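Local coordinates for probable signal peptide protein (PDB 2QGU) that binds a phospholipid, here a phosphatidylethanolamine, and probably ferries such lipids across the periplasm, at residues A[36-47]-A[113-123]; A[57-65]-A[102-113]. The protein carries 13 engineered substitutions. One frame throughout, in Å; residues are numbered along the deposited sequence. Where two conformers were deposited one is given.

Contact 1. Residues A[36-47]-A[113-123]. Engineered in segment 113-123: Ala122 (natural residue Ser). With PEF (di-palmitoyl-3-sn-phosphatidylethanolamine), chain B.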
loop_
_atom_site.group_PDB
_atom_site.type_symbol
_atom_site.label_atom_id
_atom_site.label_comp_id
_atom_site.label_asym_id
_atom_site.label_seq_id
_atom_site.Cartn_x
_atom_site.Cartn_y
_atom_site.Cartn_z
ATOM N N LYS A 36 -6.797 -12.485 -1.387
ATOM C CA LYS A 36 -6.046 -13.691 -1.752
ATOM C C LYS A 36 -5.696 -13.713 -3.240
ATOM O O LYS A 36 -4.558 -14.000 -3.612
ATOM C CB LYS A 36 -6.814 -14.967 -1.376
ATOM C CG LYS A 36 -6.020 -16.242 -1.647
ATOM C CD LYS A 36 -6.823 -17.503 -1.363
ATOM C CE LYS A 36 -6.144 -18.729 -1.970
ATOM N NZ LYS A 36 -5.966 -18.621 -3.458
ATOM N N THR A 37 -6.680 -13.421 -4.083
ATOM C CA THR A 37 -6.487 -13.404 -5.531
ATOM C C THR A 37 -5.423 -12.378 -5.938
ATOM O O THR A 37 -4.525 -12.692 -6.725
ATOM C CB THR A 37 -7.820 -13.147 -6.263
ATOM O OG1 THR A 37 -8.740 -14.192 -5.927
ATOM C CG2 THR A 37 -7.623 -13.123 -7.776
ATOM N N ALA A 38 -5.505 -11.177 -5.365
ATOM C CA ALA A 38 -4.564 -10.099 -5.666
ATOM C C ALA A 38 -3.137 -10.435 -5.231
ATOM O O ALA A 38 -2.189 -10.258 -5.993
ATOM C CB ALA A 38 -5.023 -8.797 -5.025
ATOM N N VAL A 39 -2.988 -10.932 -4.008
ATOM C CA VAL A 39 -1.663 -11.277 -3.494
ATOM C C VAL A 39 -1.045 -12.427 -4.294
ATOM O O VAL A 39 0.149 -12.396 -4.604
ATOM C CB VAL A 39 -1.697 -11.567 -1.979
ATOM C CG1 VAL A 39 -0.352 -12.098 -1.496
ATOM C CG2 VAL A 39 -2.065 -10.302 -1.218
ATOM N N ASP A 40 -1.852 -13.427 -4.641
ATOM C CA ASP A 40 -1.376 -14.532 -5.483
ATOM C C ASP A 40 -0.911 -14.027 -6.840
ATOM O O ASP A 40 0.079 -14.513 -7.383
ATOM C CB ASP A 40 -2.472 -15.572 -5.705
ATOM C CG ASP A 40 -2.713 -16.448 -4.494
ATOM O OD1 ASP A 40 -1.834 -16.521 -3.605
ATOM O OD2 ASP A 40 -3.795 -17.078 -4.449
ATOM N N ASP A 41 -1.643 -13.064 -7.386
ATOM C CA ASP A 41 -1.306 -12.462 -8.669
ATOM C C ASP A 41 0.046 -11.751 -8.591
ATOM O O ASP A 41 0.901 -11.941 -9.454
ATOM C CB ASP A 41 -2.423 -11.505 -9.084
ATOM C CG ASP A 41 -2.379 -11.131 -10.545
ATOM O OD1 ASP A 41 -1.668 -11.792 -11.330
ATOM O OD2 ASP A 41 -3.075 -10.164 -10.906
ATOM N N VAL A 42 0.240 -10.956 -7.541
ATOM C CA VAL A 42 1.517 -10.292 -7.296
ATOM C C VAL A 42 2.657 -11.310 -7.212
ATOM O O VAL A 42 3.661 -11.176 -7.921
ATOM C CB VAL A 42 1.459 -9.415 -6.019
ATOM C CG1 VAL A 42 2.859 -8.924 -5.606
ATOM C CG2 VAL A 42 0.520 -8.237 -6.239
ATOM N N LEU A 43 2.490 -12.332 -6.373
ATOM C CA LEU A 43 3.543 -13.330 -6.160
ATOM C C LEU A 43 3.880 -14.089 -7.446
ATOM O O LEU A 43 5.051 -14.240 -7.787
ATOM C CB LEU A 43 3.173 -14.297 -5.025
ATOM C CG LEU A 43 3.131 -13.708 -3.612
ATOM C CD1 LEU A 43 2.560 -14.715 -2.640
ATOM C CD2 LEU A 43 4.522 -13.252 -3.150
ATOM N N ALA A 44 2.852 -14.540 -8.160
ATOM C CA ALA A 44 3.051 -15.296 -9.406
ATOM C C ALA A 44 3.741 -14.455 -10.472
ATOM O O ALA A 44 4.612 -14.948 -11.194
ATOM C CB ALA A 44 1.730 -15.824 -9.933
ATOM N N THR A 45 3.344 -13.188 -10.576
ATOM C CA THR A 45 3.949 -12.277 -11.547
ATOM C C THR A 45 5.443 -12.074 -11.281
ATOM O O THR A 45 6.261 -12.184 -12.203
ATOM C CB THR A 45 3.203 -10.927 -11.587
ATOM O OG1 THR A 45 1.816 -11.157 -11.862
ATOM C CG2 THR A 45 3.785 -10.009 -12.666
ATOM N N ILE A 46 5.802 -11.816 -10.024
ATOM C CA ILE A 46 7.214 -11.671 -9.651
ATOM C C ILE A 46 8.006 -12.945 -9.973
ATOM O O ILE A 46 9.086 -12.881 -10.573
ATOM C CB ILE A 46 7.389 -11.303 -8.150
ATOM C CG1 ILE A 46 6.728 -9.954 -7.840
ATOM C CG2 ILE A 46 8.874 -11.264 -7.783
ATOM C CD1 ILE A 46 6.554 -9.678 -6.353
ATOM N N LYS A 47 7.470 -14.099 -9.586
ATOM C CA LYS A 47 8.172 -15.369 -9.785
ATOM C C LYS A 47 8.401 -15.687 -11.268
ATOM O O LYS A 47 9.383 -16.357 -11.619
ATOM C CB LYS A 47 7.440 -16.507 -9.074
ATOM C CG LYS A 47 7.519 -16.428 -7.545
ATOM C CD LYS A 47 6.612 -17.452 -6.884
ATOM C CE LYS A 47 6.443 -17.159 -5.399
ATOM N NZ LYS A 47 5.488 -18.124 -4.783
ATOM N N LEU A 113 9.810 -6.784 -2.760
ATOM C CA LEU A 113 9.078 -7.416 -3.852
ATOM C C LEU A 113 10.016 -8.141 -4.816
ATOM O O LEU A 113 9.755 -9.284 -5.188
ATOM C CB LEU A 113 8.220 -6.390 -4.593
ATOM C CG LEU A 113 7.060 -5.826 -3.769
ATOM C CD1 LEU A 113 6.435 -4.636 -4.470
ATOM C CD2 LEU A 113 6.018 -6.916 -3.489
ATOM N N ALA A 114 11.105 -7.485 -5.206
ATOM C CA ALA A 114 12.063 -8.083 -6.141
ATOM C C ALA A 114 12.732 -9.334 -5.589
ATOM O O ALA A 114 13.128 -10.215 -6.353
ATOM C CB ALA A 114 13.110 -7.068 -6.545
ATOM N N ASN A 115 12.850 -9.407 -4.266
ATOM C CA ASN A 115 13.537 -10.513 -3.606
ATOM C C ASN A 115 12.661 -11.749 -3.400
ATOM O O ASN A 115 13.134 -12.781 -2.912
ATOM C CB ASN A 115 14.153 -10.044 -2.283
ATOM C CG ASN A 115 15.354 -9.138 -2.486
ATOM O OD1 ASN A 115 15.954 -9.098 -3.565
ATOM N ND2 ASN A 115 15.713 -8.405 -1.441
ATOM N N VAL A 116 11.387 -11.653 -3.784
ATOM C CA VAL A 116 10.476 -12.801 -3.717
ATOM C C VAL A 116 11.014 -13.967 -4.554
ATOM O O VAL A 116 11.468 -13.771 -5.685
ATOM C CB VAL A 116 9.038 -12.411 -4.149
ATOM C CG1 VAL A 116 8.192 -13.642 -4.495
ATOM C CG2 VAL A 116 8.364 -11.577 -3.053
ATOM N N ARG A 117 10.984 -15.169 -3.979
ATOM C CA ARG A 117 11.375 -16.382 -4.698
ATOM C C ARG A 117 10.366 -17.503 -4.461
ATOM O O ARG A 117 9.717 -17.974 -5.394
ATOM C CB ARG A 117 12.780 -16.851 -4.280
ATOM C CG ARG A 117 13.927 -15.887 -4.582
ATOM C CD ARG A 117 14.184 -15.723 -6.075
ATOM N NE ARG A 117 15.332 -14.855 -6.326
ATOM C CZ ARG A 117 15.278 -13.527 -6.407
ATOM N NH1 ARG A 117 14.125 -12.881 -6.253
ATOM N NH2 ARG A 117 16.389 -12.841 -6.643
ATOM N N ASN A 118 10.233 -17.921 -3.205
ATOM C CA ASN A 118 9.433 -19.094 -2.869
ATOM C C ASN A 118 8.286 -18.828 -1.892
ATOM O O ASN A 118 7.622 -19.765 -1.434
ATOM C CB ASN A 118 10.331 -20.204 -2.309
ATOM C CG ASN A 118 11.479 -20.565 -3.237
ATOM O OD1 ASN A 118 12.637 -20.594 -2.821
ATOM N ND2 ASN A 118 11.165 -20.830 -4.497
ATOM N N GLN A 119 8.049 -17.553 -1.579
ATOM C CA GLN A 119 7.051 -17.186 -0.573
ATOM C C GLN A 119 5.672 -17.713 -0.900
ATOM O O GLN A 119 5.222 -17.636 -2.041
ATOM C CB GLN A 119 6.965 -15.671 -0.401
ATOM C CG GLN A 119 8.087 -15.073 0.419
ATOM C CD GLN A 119 9.316 -14.757 -0.403
ATOM O OE1 GLN A 119 9.411 -15.120 -1.581
ATOM N NE2 GLN A 119 10.269 -14.077 0.215
ATOM N N THR A 120 5.019 -18.252 0.125
ATOM C CA THR A 120 3.626 -18.652 0.060
ATOM C C THR A 120 2.888 -17.931 1.185
ATOM O O THR A 120 3.511 -17.434 2.121
ATOM C CB THR A 120 3.461 -20.175 0.231
ATOM O OG1 THR A 120 4.040 -20.582 1.474
ATOM C CG2 THR A 120 4.120 -20.940 -0.930
ATOM N N VAL A 121 1.564 -17.884 1.096
ATOM C CA VAL A 121 0.764 -17.154 2.079
ATOM C C VAL A 121 -0.417 -17.986 2.573
ATOM O O VAL A 121 -1.112 -18.634 1.782
ATOM C CB VAL A 121 0.308 -15.768 1.529
ATOM C CG1 VAL A 121 -0.410 -15.915 0.194
ATOM C CG2 VAL A 121 -0.553 -15.018 2.538
ATOM N N ALA A 122 -0.613 -17.971 3.889
ATOM C CA ALA A 122 -1.730 -18.642 4.529
ATOM C C ALA A 122 -2.619 -17.566 5.131
ATOM O O ALA A 122 -2.121 -16.583 5.697
ATOM C CB ALA A 122 -1.232 -19.578 5.603
ATOM N N TYR A 123 -3.927 -17.745 4.990
ATOM C CA TYR A 123 -4.896 -16.807 5.543
ATOM C C TYR A 123 -5.461 -17.301 6.861
ATOM O O TYR A 123 -5.765 -18.489 7.025
ATOM C CB TYR A 123 -5.991 -16.461 4.509
ATOM C CG TYR A 123 -5.379 -15.634 3.412
ATOM C CD1 TYR A 123 -5.369 -14.243 3.485
ATOM C CD2 TYR A 123 -4.708 -16.245 2.354
ATOM C CE1 TYR A 123 -4.748 -13.475 2.510
ATOM C CE2 TYR A 123 -4.073 -15.485 1.378
ATOM C CZ TYR A 123 -4.097 -14.105 1.463
ATOM O OH TYR A 123 -3.456 -13.365 0.493
HETATM C C2 PEF B . 10.513 -8.832 3.682
HETATM C C1 PEF B . 11.755 -9.170 4.505
HETATM N N PEF B . 17.598 -8.143 4.747
HETATM C C3 PEF B . 10.044 -10.071 2.947
HETATM C C4 PEF B . 15.186 -7.749 4.903
HETATM C C5 PEF B . 16.553 -7.444 5.508
HETATM C C10 PEF B . 9.296 -7.000 4.468
HETATM C C11 PEF B . 8.043 -6.402 5.093
HETATM C C12 PEF B . 6.809 -6.821 4.294
HETATM C C13 PEF B . 6.810 -6.091 2.954
HETATM C C14 PEF B . 5.482 -6.241 2.236
HETATM C C15 PEF B . 5.507 -5.435 0.940
HETATM C C16 PEF B . 4.100 -5.300 0.363
HETATM C C17 PEF B . 4.063 -4.262 -0.754
HETATM C C18 PEF B . 3.802 -2.864 -0.190
HETATM C C19 PEF B . 2.811 -2.104 -1.067
HETATM C C20 PEF B . 3.535 -1.391 -2.213
HETATM C C21 PEF B . 2.538 -0.690 -3.133
HETATM C C22 PEF B . 2.037 0.609 -2.503
HETATM C C23 PEF B . 1.236 1.435 -3.507
HETATM C C24 PEF B . -0.263 1.181 -3.362
HETATM C C25 PEF B . -1.005 1.534 -4.649
HETATM C C30 PEF B . 8.273 -10.893 1.686
HETATM C C31 PEF B . 7.121 -10.913 0.884
HETATM C C32 PEF B . 6.701 -9.700 0.356
HETATM C C33 PEF B . 5.618 -9.921 -0.718
HETATM C C34 PEF B . 4.201 -9.608 -0.210
HETATM C C35 PEF B . 3.269 -9.114 -1.334
HETATM C C36 PEF B . 2.135 -8.482 -0.816
HETATM C C37 PEF B . 1.353 -7.862 -1.796
HETATM C C38 PEF B . 0.234 -7.249 -1.221
HETATM C C39 PEF B . -0.578 -6.421 -2.225
HETATM C C40 PEF B . -1.634 -5.540 -1.528
HETATM C C41 PEF B . -1.054 -4.174 -1.113
HETATM C C42 PEF B . -2.153 -3.124 -0.919
HETATM C C43 PEF B . -1.652 -1.935 -0.087
HETATM C C44 PEF B . -2.710 -0.831 0.012
HETATM C C45 PEF B . -2.210 0.352 0.846
HETATM O O4 PEF B . 10.111 -6.263 3.904
HETATM O O5 PEF B . 8.631 -11.972 2.149
HETATM O O2 PEF B . 9.470 -8.352 4.549
HETATM O O3 PEF B . 9.003 -9.768 1.984
HETATM O O1P PEF B . 13.914 -11.378 4.710
HETATM O O2P PEF B . 15.165 -9.984 2.968
HETATM O O3P PEF B . 12.873 -9.327 3.627
HETATM O O4P PEF B . 14.791 -9.088 5.252
HETATM P P PEF B . 14.221 -10.061 4.098
HETATM O O HOH W 1 -2.714 -14.832 -1.573
#
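A single water pins Tyr123 to the helix of residues 36-47: it accepts from Tyr123 OH at 2.6 Å, in the plane of the ring, and donates to both Lys36 O and Asp40 OD1. The phenol end thereby settles against the helix, its OH 3.5 Å from Val39 CB, while CE2 of the ring meets Lys36 CG. Beyond that methylene the lysine turns away, and its NZ forms a salt bridge with Asp40 OD2, so that the two carboxylate oxygens serve different partners. At the far end of the helix Lys47 stretches out, its chain extended beyond CG, and NZ donates to Gln119 O at 2.8 Å, tilted 24° from the carbonyl plane. Between these polar ends the packing is apolar. The Leu43 and Val116 side chains cross at about a right angle, CD2 of the leucine 3.9 Å from Val116 CG1, and Ile46 CG2 lies 3.8 Å from Val116 CB. Gln119 NE2 makes a weak hydrogen bond to the lipid's ester carbonyl oxygen O5 while also donating to Asn143. The helix lies antiparallel to edge strand 120-123, and Val39, with Val116 and Gln119 of the connecting loop, lines this side of the phospholipid pocket of the MlaC fold.

Contact 2. Residues A[57-65]-A[102-113]. Engineered in segment 57-65: Leu57 (natural residue Met). Engineered in segment 102-113: Ser103 (natural residue Thr), Ile106 (natural residue Val). With PEF (di-palmitoyl-3-sn-phosphatidylethanolamine), chain B.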
loop_
_atom_site.group_PDB
_atom_site.type_symbol
_atom_site.label_atom_id
_atom_site.label_comp_id
_atom_site.label_asym_id
_atom_site.label_seq_id
_atom_site.Cartn_x
_atom_site.Cartn_y
_atom_site.Cartn_z
ATOM N N LEU A 57 13.206 -1.293 -11.526
ATOM C CA LEU A 57 12.242 -0.471 -10.793
ATOM C C LEU A 57 11.014 -0.122 -11.616
ATOM O O LEU A 57 9.893 -0.138 -11.099
ATOM C CB LEU A 57 12.893 0.803 -10.249
ATOM C CG LEU A 57 12.009 1.697 -9.369
ATOM C CD1 LEU A 57 11.588 0.989 -8.079
ATOM C CD2 LEU A 57 12.743 2.987 -9.061
ATOM N N GLN A 58 11.222 0.197 -12.892
ATOM C CA GLN A 58 10.109 0.506 -13.778
ATOM C C GLN A 58 9.094 -0.633 -13.788
ATOM O O GLN A 58 7.888 -0.394 -13.713
ATOM C CB GLN A 58 10.587 0.828 -15.201
ATOM C CG GLN A 58 9.453 1.180 -16.172
ATOM C CD GLN A 58 8.760 2.491 -15.830
ATOM O OE1 GLN A 58 9.116 3.542 -16.360
ATOM N NE2 GLN A 58 7.780 2.437 -14.931
ATOM N N LYS A 59 9.590 -1.867 -13.852
ATOM C CA LYS A 59 8.726 -3.038 -13.837
ATOM C C LYS A 59 8.003 -3.247 -12.505
ATOM O O LYS A 59 6.886 -3.765 -12.487
ATOM C CB LYS A 59 9.503 -4.283 -14.274
ATOM C CG LYS A 59 9.903 -4.221 -15.742
ATOM C CD LYS A 59 10.683 -5.443 -16.177
ATOM C CE LYS A 59 10.967 -5.394 -17.671
ATOM N NZ LYS A 59 9.723 -5.415 -18.491
ATOM N N VAL A 60 8.618 -2.824 -11.402
ATOM C CA VAL A 60 7.952 -2.887 -10.094
ATOM C C VAL A 60 6.777 -1.902 -10.058
ATOM O O VAL A 60 5.693 -2.233 -9.577
ATOM C CB VAL A 60 8.931 -2.624 -8.922
ATOM C CG1 VAL A 60 8.188 -2.544 -7.610
ATOM C CG2 VAL A 60 9.971 -3.722 -8.842
ATOM N N PHE A 61 6.990 -0.690 -10.573
ATOM C CA PHE A 61 5.895 0.268 -10.693
ATOM C C PHE A 61 4.759 -0.296 -11.543
ATOM O O PHE A 61 3.594 -0.173 -11.187
ATOM C CB PHE A 61 6.383 1.601 -11.277
ATOM C CG PHE A 61 6.876 2.578 -10.245
ATOM C CD1 PHE A 61 6.116 3.697 -9.913
ATOM C CD2 PHE A 61 8.101 2.388 -9.614
ATOM C CE1 PHE A 61 6.565 4.613 -8.965
ATOM C CE2 PHE A 61 8.562 3.300 -8.651
ATOM C CZ PHE A 61 7.789 4.413 -8.335
ATOM N N GLN A 62 5.109 -0.919 -12.664
ATOM C CA GLN A 62 4.114 -1.513 -13.554
ATOM C C GLN A 62 3.369 -2.674 -12.880
ATOM O O GLN A 62 2.152 -2.799 -13.040
ATOM C CB GLN A 62 4.750 -1.908 -14.892
ATOM C CG GLN A 62 5.201 -0.681 -15.702
ATOM C CD GLN A 62 6.193 -0.998 -16.807
ATOM O OE1 GLN A 62 6.833 -2.048 -16.813
ATOM N NE2 GLN A 62 6.333 -0.067 -17.750
ATOM N N LEU A 63 4.092 -3.484 -12.106
ATOM C CA LEU A 63 3.490 -4.548 -11.289
ATOM C C LEU A 63 2.434 -3.997 -10.342
ATOM O O LEU A 63 1.327 -4.537 -10.246
ATOM C CB LEU A 63 4.569 -5.290 -10.485
ATOM C CG LEU A 63 4.144 -6.260 -9.369
ATOM C CD1 LEU A 63 3.696 -7.594 -9.934
ATOM C CD2 LEU A 63 5.278 -6.477 -8.388
ATOM N N VAL A 64 2.777 -2.919 -9.648
ATOM C CA VAL A 64 1.854 -2.300 -8.703
ATOM C C VAL A 64 0.631 -1.743 -9.431
ATOM O O VAL A 64 -0.502 -1.974 -9.014
ATOM C CB VAL A 64 2.557 -1.225 -7.839
ATOM C CG1 VAL A 64 1.539 -0.457 -6.999
ATOM C CG2 VAL A 64 3.604 -1.877 -6.936
ATOM N N ASP A 65 0.859 -1.033 -10.533
ATOM C CA ASP A 65 -0.239 -0.463 -11.308
ATOM C C ASP A 65 -1.187 -1.513 -11.868
ATOM O O ASP A 65 -2.401 -1.312 -11.883
ATOM C CB ASP A 65 0.303 0.401 -12.442
ATOM C CG ASP A 65 0.751 1.756 -11.966
ATOM O OD1 ASP A 65 0.347 2.150 -10.851
ATOM O OD2 ASP A 65 1.496 2.427 -12.707
ATOM N N LYS A 102 2.332 7.317 -3.195
ATOM C CA LYS A 102 2.387 6.036 -3.905
ATOM C C LYS A 102 3.816 5.707 -4.343
ATOM O O LYS A 102 4.306 4.605 -4.111
ATOM C CB LYS A 102 1.442 6.050 -5.099
ATOM C CG LYS A 102 1.481 4.796 -5.945
ATOM C CD LYS A 102 0.505 4.912 -7.100
ATOM C CE LYS A 102 0.789 3.875 -8.157
ATOM N NZ LYS A 102 0.132 4.259 -9.440
ATOM N N SER A 103 4.487 6.668 -4.971
ATOM C CA SER A 103 5.876 6.474 -5.372
ATOM C C SER A 103 6.780 6.153 -4.181
ATOM O O SER A 103 7.631 5.270 -4.270
ATOM C CB SER A 103 6.382 7.710 -6.121
ATOM O OG SER A 103 7.786 7.648 -6.323
ATOM N N LEU A 104 6.576 6.869 -3.074
ATOM C CA LEU A 104 7.340 6.673 -1.843
ATOM C C LEU A 104 7.225 5.237 -1.331
ATOM O O LEU A 104 8.227 4.608 -0.990
ATOM C CB LEU A 104 6.876 7.682 -0.778
ATOM C CG LEU A 104 7.346 7.596 0.680
ATOM C CD1 LEU A 104 8.829 7.859 0.802
ATOM C CD2 LEU A 104 6.575 8.583 1.541
ATOM N N LEU A 105 6.000 4.721 -1.300
ATOM C CA LEU A 105 5.748 3.346 -0.857
ATOM C C LEU A 105 6.314 2.298 -1.812
ATOM O O LEU A 105 6.923 1.329 -1.368
ATOM C CB LEU A 105 4.257 3.106 -0.618
ATOM C CG LEU A 105 3.623 3.904 0.521
ATOM C CD1 LEU A 105 2.156 3.516 0.623
ATOM C CD2 LEU A 105 4.341 3.656 1.851
ATOM N N ILE A 106 6.125 2.494 -3.118
ATOM C CA ILE A 106 6.638 1.532 -4.089
ATOM C C ILE A 106 8.164 1.462 -3.977
ATOM O O ILE A 106 8.734 0.375 -3.908
ATOM C CB ILE A 106 6.194 1.850 -5.544
ATOM C CG1 ILE A 106 4.667 1.791 -5.677
ATOM C CG2 ILE A 106 6.854 0.883 -6.533
ATOM C CD1 ILE A 106 4.148 2.227 -7.044
ATOM N N ARG A 107 8.822 2.619 -3.932
ATOM C CA ARG A 107 10.279 2.665 -3.805
ATOM C C ARG A 107 10.781 2.054 -2.496
ATOM O O ARG A 107 11.838 1.426 -2.466
ATOM C CB ARG A 107 10.786 4.102 -3.957
ATOM C CG ARG A 107 10.568 4.671 -5.344
ATOM C CD ARG A 107 10.896 6.170 -5.405
ATOM N NE ARG A 107 10.617 6.690 -6.743
ATOM C CZ ARG A 107 11.467 6.637 -7.765
ATOM N NH1 ARG A 107 12.667 6.092 -7.611
ATOM N NH2 ARG A 107 11.112 7.123 -8.947
ATOM N N THR A 108 10.010 2.227 -1.425
ATOM C CA THR A 108 10.343 1.656 -0.118
ATOM C C THR A 108 10.311 0.122 -0.147
ATOM O O THR A 108 11.186 -0.536 0.426
ATOM C CB THR A 108 9.397 2.206 0.981
ATOM O OG1 THR A 108 9.577 3.626 1.086
ATOM C CG2 THR A 108 9.687 1.576 2.345
ATOM N N TYR A 109 9.306 -0.441 -0.819
ATOM C CA TYR A 109 9.099 -1.884 -0.785
ATOM C C TYR A 109 9.564 -2.608 -2.038
ATOM O O TYR A 109 9.408 -3.822 -2.147
ATOM C CB TYR A 109 7.634 -2.206 -0.449
ATOM C CG TYR A 109 7.265 -1.717 0.932
ATOM C CD1 TYR A 109 7.803 -2.319 2.070
ATOM C CD2 TYR A 109 6.399 -0.641 1.105
ATOM C CE1 TYR A 109 7.491 -1.859 3.339
ATOM C CE2 TYR A 109 6.075 -0.181 2.374
ATOM C CZ TYR A 109 6.623 -0.794 3.483
ATOM O OH TYR A 109 6.304 -0.324 4.741
ATOM N N ALA A 110 10.174 -1.872 -2.963
ATOM C CA ALA A 110 10.615 -2.463 -4.229
ATOM C C ALA A 110 11.618 -3.593 -4.017
ATOM O O ALA A 110 11.571 -4.599 -4.727
ATOM C CB ALA A 110 11.211 -1.400 -5.136
ATOM N N GLY A 111 12.523 -3.424 -3.055
ATOM C CA GLY A 111 13.498 -4.464 -2.732
ATOM C C GLY A 111 12.854 -5.749 -2.244
ATOM O O GLY A 111 13.201 -6.844 -2.708
ATOM N N ALA A 112 11.907 -5.618 -1.319
ATOM C CA ALA A 112 11.205 -6.769 -0.766
ATOM C C ALA A 112 10.446 -7.521 -1.853
ATOM O O ALA A 112 10.440 -8.750 -1.875
ATOM C CB ALA A 112 10.262 -6.339 0.351
ATOM N N LEU A 113 9.810 -6.784 -2.760
ATOM C CA LEU A 113 9.078 -7.416 -3.852
ATOM C C LEU A 113 10.016 -8.141 -4.816
ATOM O O LEU A 113 9.755 -9.284 -5.188
ATOM C CB LEU A 113 8.220 -6.390 -4.593
ATOM C CG LEU A 113 7.060 -5.826 -3.769
ATOM C CD1 LEU A 113 6.435 -4.636 -4.470
ATOM C CD2 LEU A 113 6.018 -6.916 -3.489
HETATM C C2 PEF B . 10.513 -8.832 3.682
HETATM C C1 PEF B . 11.755 -9.170 4.505
HETATM N N PEF B . 17.598 -8.143 4.747
HETATM C C3 PEF B . 10.044 -10.071 2.947
HETATM C C4 PEF B . 15.186 -7.749 4.903
HETATM C C5 PEF B . 16.553 -7.444 5.508
HETATM C C10 PEF B . 9.296 -7.000 4.468
HETATM C C11 PEF B . 8.043 -6.402 5.093
HETATM C C12 PEF B . 6.809 -6.821 4.294
HETATM C C13 PEF B . 6.810 -6.091 2.954
HETATM C C14 PEF B . 5.482 -6.241 2.236
HETATM C C15 PEF B . 5.507 -5.435 0.940
HETATM C C16 PEF B . 4.100 -5.300 0.363
HETATM C C17 PEF B . 4.063 -4.262 -0.754
HETATM C C18 PEF B . 3.802 -2.864 -0.190
HETATM C C19 PEF B . 2.811 -2.104 -1.067
HETATM C C20 PEF B . 3.535 -1.391 -2.213
HETATM C C21 PEF B . 2.538 -0.690 -3.133
HETATM C C22 PEF B . 2.037 0.609 -2.503
HETATM C C23 PEF B . 1.236 1.435 -3.507
HETATM C C24 PEF B . -0.263 1.181 -3.362
HETATM C C25 PEF B . -1.005 1.534 -4.649
HETATM C C30 PEF B . 8.273 -10.893 1.686
HETATM C C31 PEF B . 7.121 -10.913 0.884
HETATM C C32 PEF B . 6.701 -9.700 0.356
HETATM C C33 PEF B . 5.618 -9.921 -0.718
HETATM C C34 PEF B . 4.201 -9.608 -0.210
HETATM C C35 PEF B . 3.269 -9.114 -1.334
HETATM C C36 PEF B . 2.135 -8.482 -0.816
HETATM C C37 PEF B . 1.353 -7.862 -1.796
HETATM C C38 PEF B . 0.234 -7.249 -1.221
HETATM C C39 PEF B . -0.578 -6.421 -2.225
HETATM C C40 PEF B . -1.634 -5.540 -1.528
HETATM C C41 PEF B . -1.054 -4.174 -1.113
HETATM C C42 PEF B . -2.153 -3.124 -0.919
HETATM C C43 PEF B . -1.652 -1.935 -0.087
HETATM C C44 PEF B . -2.710 -0.831 0.012
HETATM C C45 PEF B . -2.210 0.352 0.846
HETATM O O4 PEF B . 10.111 -6.263 3.904
HETATM O O5 PEF B . 8.631 -11.972 2.149
HETATM O O2 PEF B . 9.470 -8.352 4.549
HETATM O O3 PEF B . 9.003 -9.768 1.984
HETATM O O1P PEF B . 13.914 -11.378 4.710
HETATM O O2P PEF B . 15.165 -9.984 2.968
HETATM O O3P PEF B . 12.873 -9.327 3.627
HETATM O O4P PEF B . 14.791 -9.088 5.252
HETATM P P PEF B . 14.221 -10.061 4.098
#
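The Phe61 ring receives Ile106 CG2 over one face, a CH-pi contact 3.8 Å from the ring centroid and 21° off its normal, whereas Ser103 OG lies at the edge, in the ring plane. Phe61 CE2 in turn sits over one face of the Arg107 guanidinium, toward its rim, with the two planes 63° apart. That guanidinium is steadied at its own edge by NE donating in plane to Ser103 OG at 3.0 Å; the same hydroxyl is hydrogen-bonded to Asn202 of helix 191-206. Leu57 CD2 approaches Arg107 NH1, and the leucine's other methyl, CD1, rests on Ala110 CB. Ile106, Ser103 and Leu57 are all engineered residues.

Here two helices of the all-helical part of the MlaC fold cross at 114°, with Ile106 between Val60, Phe61 and Val64. Its branches divide the work: with CG1 anti to the carbonyl carbon, CD1 meets Val64 CG1 tip to tip at 3.7 Å, and CG2 passes alongside Val60 CG1. Val60 CG1 also touches Ala110 CB and Leu113 CD1. On the lipid side, Val64 CG1, Leu105 CB and the Tyr109 ring contact one acyl chain, and Ala112 CB approaches the ester carbonyl oxygen O4. Toward the N-terminal end of 102-113, extended Lys102 forms a salt bridge with Asp65 on the syn lone pair of OD1, though the modelled 2.5 Å from Lys102 NZ to Asp65 OD1 is doubtfully short.

Overall arrangement
From the N terminus, helix 31-47 comes first; contact 1 joins it to the end of helix 91-114 and to strand 120-123, closing a loop with 65 residues between its segments. Nested inside that loop lies contact 2, where helix 91-114 comes back against helix 57-67, closing a shorter loop of 36 residues. Both contacts use this long helix and share Leu113, and they also touch directly, Thr45 CG2 lying 3.6 Å from Leu63 CD1. Their centres are about 14 Å apart. Contact 1 ties the first helix to the edge of the antiparallel sheet; contact 2 ties together the helical side. Both reach the phospholipid.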